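Local coordinates for restriction endonuclease AspBHI (Azoarcus sp., PDB 4OC8), which is a DNA modification-dependent restriction endonuclease that assembles as a tetramer and probably binds modified DNA and cuts it, at residues L264-R269 with G285-G290. Numbering follows the deposited sequence.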
ATOM      1  N   LEU A 264       3.358  -5.008   5.299  1.00 40.22           N
ATOM      2  CA  LEU A 264       3.285  -4.002   4.232  1.00 33.65           C
ATOM      3  C   LEU A 264       3.049  -4.551   2.826  1.00 51.64           C
ATOM      4  O   LEU A 264       3.536  -5.631   2.495  1.00 43.14           O
ATOM      5  CB  LEU A 264       4.561  -3.098   4.267  1.00 38.47           C
ATOM      6  CG  LEU A 264       4.598  -2.223   5.503  1.00 43.55           C
ATOM      7  CD1 LEU A 264       5.633  -1.103   5.533  1.00 43.95           C
ATOM      8  CD2 LEU A 264       3.234  -1.641   5.636  1.00 38.62           C
ATOM      9  N   PRO A 265       2.311  -3.792   2.003  1.00 65.27           N
ATOM     10  CA  PRO A 265       1.660  -4.216   0.765  1.00 65.35           C
ATOM     11  C   PRO A 265       2.574  -4.505  -0.437  1.00 65.81           C
ATOM     12  O   PRO A 265       2.091  -4.641  -1.564  1.00 77.26           O
ATOM     13  CB  PRO A 265       0.732  -3.047   0.442  1.00 65.03           C
ATOM     14  CG  PRO A 265       0.801  -2.096   1.572  1.00 59.57           C
ATOM     15  CD  PRO A 265       2.039  -2.383   2.311  1.00 57.60           C
ATOM     16  N   ASP A 266       3.867  -4.628  -0.196  1.00 50.78           N
ATOM     17  CA  ASP A 266       4.812  -4.981  -1.237  1.00 54.38           C
ATOM     18  C   ASP A 266       5.518  -6.202  -0.698  1.00 60.07           C
ATOM     19  O   ASP A 266       4.922  -7.035  -0.020  1.00 52.19           O
ATOM     20  CB  ASP A 266       5.837  -3.843  -1.374  1.00 59.87           C
ATOM     21  CG  ASP A 266       6.291  -3.593  -2.816  1.00 65.68           C
ATOM     22  OD1 ASP A 266       6.183  -4.510  -3.660  1.00 59.55           O
ATOM     23  OD2 ASP A 266       6.782  -2.479  -3.081  1.00 73.97           O
ATOM     24  N   VAL A 267       6.790  -6.313  -1.037  1.00 69.20           N
ATOM     25  CA  VAL A 267       7.754  -6.918  -0.159  1.00 60.26           C
ATOM     26  C   VAL A 267       8.659  -5.677  -0.070  1.00 59.84           C
ATOM     27  O   VAL A 267       9.221  -5.257  -1.082  1.00 61.75           O
ATOM     28  CB  VAL A 267       8.459  -8.114  -0.832  1.00 58.63           C
ATOM     29  CG1 VAL A 267       9.136  -9.018   0.173  1.00 55.75           C
ATOM     30  CG2 VAL A 267       7.439  -8.908  -1.627  1.00 58.84           C
ATOM     31  N   ALA A 268       8.761  -5.043   1.097  1.00 53.13           N
ATOM     32  CA  ALA A 268       9.497  -3.790   1.164  1.00 57.43           C
ATOM     33  C   ALA A 268      10.958  -4.068   0.820  1.00 66.49           C
ATOM     34  O   ALA A 268      11.523  -5.092   1.226  1.00 57.71           O
ATOM     35  CB  ALA A 268       9.368  -3.148   2.548  1.00 41.42           C
ATOM     36  N   ARG A 269      11.568  -3.164   0.061  1.00 59.34           N
ATOM     37  CA  ARG A 269      13.011  -3.213  -0.131  1.00 54.71           C
ATOM     38  C   ARG A 269      13.664  -2.722   1.147  1.00 52.22           C
ATOM     39  O   ARG A 269      13.181  -1.774   1.753  1.00 47.68           O
ATOM     40  CB  ARG A 269      13.452  -2.330  -1.294  1.00 47.20           C
ATOM     41  CG  ARG A 269      13.856  -3.106  -2.529  1.00 60.18           C
ATOM     42  CD  ARG A 269      12.662  -3.804  -3.148  1.00 58.72           C
ATOM     43  NE  ARG A 269      11.755  -2.867  -3.807  1.00 71.01           N
ATOM     44  CZ  ARG A 269      10.483  -2.685  -3.464  1.00 62.80           C
ATOM     45  NH1 ARG A 269       9.953  -3.375  -2.463  1.00 60.66           N
ATOM     46  NH2 ARG A 269       9.739  -1.813  -4.131  1.00 63.04           N
ATOM     47  N   GLY A 285      13.482   1.770   4.068  1.00 49.11           N
ATOM     48  CA  GLY A 285      12.765   0.852   3.209  1.00 48.06           C
ATOM     49  C   GLY A 285      12.153   1.524   1.997  1.00 42.57           C
ATOM     50  O   GLY A 285      11.919   2.737   1.992  1.00 47.16           O
ATOM     51  N   ARG A 286      11.904   0.729   0.961  1.00 41.06           N
ATOM     52  CA  ARG A 286      11.226   1.216  -0.236  1.00 48.69           C
ATOM     53  C   ARG A 286       9.939   0.412  -0.480  1.00 49.33           C
ATOM     54  O   ARG A 286       9.932  -0.820  -0.420  1.00 46.29           O
ATOM     55  CB  ARG A 286      12.164   1.151  -1.449  1.00 54.32           C
ATOM     56  CG  ARG A 286      11.803   2.101  -2.586  1.00 64.13           C
ATOM     57  CD  ARG A 286      12.203   3.543  -2.287  1.00 70.46           C
ATOM     58  NE  ARG A 286      13.652   3.736  -2.276  1.00 90.24           N
ATOM     59  CZ  ARG A 286      14.246   4.920  -2.140  1.00 97.63           C
ATOM     60  NH1 ARG A 286      13.513   6.019  -2.008  1.00 84.34           N
ATOM     61  NH2 ARG A 286      15.571   5.008  -2.138  1.00 72.32           N
ATOM     62  N   LEU A 287       8.851   1.125  -0.746  1.00 53.88           N
ATOM     63  CA  LEU A 287       7.534   0.517  -0.903  1.00 61.24           C
ATOM     64  C   LEU A 287       6.895   0.946  -2.218  1.00 55.09           C
ATOM     65  O   LEU A 287       6.976   2.106  -2.604  1.00 54.15           O
ATOM     66  CB  LEU A 287       6.633   0.936   0.259  1.00 55.83           C
ATOM     67  CG  LEU A 287       5.171   0.500   0.230  1.00 55.42           C
ATOM     68  CD1 LEU A 287       5.069  -0.991   0.444  1.00 58.90           C
ATOM     69  CD2 LEU A 287       4.371   1.253   1.280  1.00 55.95           C
ATOM     70  N   ARG A 288       6.254   0.012  -2.904  1.00 50.21           N
ATOM     71  CA  ARG A 288       5.579   0.333  -4.156  1.00 49.03           C
ATOM     72  C   ARG A 288       4.085   0.458  -3.905  1.00 47.39           C
ATOM     73  O   ARG A 288       3.494  -0.359  -3.209  1.00 47.66           O
ATOM     74  CB  ARG A 288       5.853  -0.752  -5.196  1.00 53.89           C
ATOM     75  CG  ARG A 288       5.595  -0.382  -6.620  1.00 55.84           C
ATOM     76  CD  ARG A 288       6.314  -1.358  -7.543  1.00 60.29           C
ATOM     77  NE  ARG A 288       6.260  -2.717  -7.011  1.00 58.56           N
ATOM     78  CZ  ARG A 288       6.789  -3.782  -7.604  1.00 56.46           C
ATOM     79  NH1 ARG A 288       7.418  -3.662  -8.765  1.00 55.71           N
ATOM     80  NH2 ARG A 288       6.680  -4.972  -7.033  1.00 50.21           N
ATOM     81  N   ILE A 289       3.487   1.510  -4.445  1.00 48.83           N
ATOM     82  CA  ILE A 289       2.056   1.718  -4.341  1.00 40.28           C
ATOM     83  C   ILE A 289       1.491   1.684  -5.747  1.00 46.62           C
ATOM     84  O   ILE A 289       1.915   2.461  -6.614  1.00 47.01           O
ATOM     85  CB  ILE A 289       1.731   3.069  -3.696  1.00 37.05           C
ATOM     86  CG1 ILE A 289       2.265   3.113  -2.269  1.00 39.22           C
ATOM     87  CG2 ILE A 289       0.232   3.321  -3.695  1.00 43.65           C
ATOM     88  CD1 ILE A 289       2.032   4.445  -1.586  1.00 47.87           C
ATOM     89  N   GLY A 290       0.549   0.773  -5.971  1.00 41.68           N
ATOM     90  CA  GLY A 290      -0.031   0.580  -7.285  1.00 40.78           C
ATOM     91  C   GLY A 290       0.352  -0.755  -7.887  1.00 37.04           C
ATOM     92  O   GLY A 290       0.739  -1.678  -7.179  1.00 42.59           O
TER
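Leu264 and Pro265, just past helix 251-263, cover Leu287 where the endonuclease domain, of the PDDEXK clan, starts its mixed sheet: the loop runs on into 269-271, the outermost strand of this chain's sheet, antiparallel to strand 284-289. Pro265 and Leu287 cross nearly perpendicularly, ring atom CD of Pro265 lying 3.8 Å from CD1 of Leu287. Asp266 sets its CB on the same methyl and turns both carboxylate oxygens to Arg288, at the near edge of the strand. Its OD2, less surely placed, accepts the backbone N-H of Arg288 and makes a salt bridge with Arg269; OD1 of Asp266 makes a salt bridge with NH2 of Arg288 at 3.4 Å, a weak hydrogen bond, carboxylate and guanidinium planes 32° apart. That NH2 also forms a salt bridge with Asp74 of the second subunit, carrying the network across to that subunit. Replacing Asp266 with an alanine would probably leave the N-H of Arg288 without this acceptor and the guanidinium of Arg269 without this carboxylate, freer to turn. Ala268 brings its CA within 3.4 Å of O of Arg286, a CA-H...O contact. Arg269 begins the ladder proper as a hydrogen-bonded pair with Arg286, whose N donates back to O of Arg269. Bent at chi2 and chi3 (67° and 72°), its side chain curls back, presenting the guanidinium edge to that salt bridge; O of Arg286 sits over one face, not bonded to the guanidinium, and takes instead the backbone N-H of Arg269, N to O 2.9 Å.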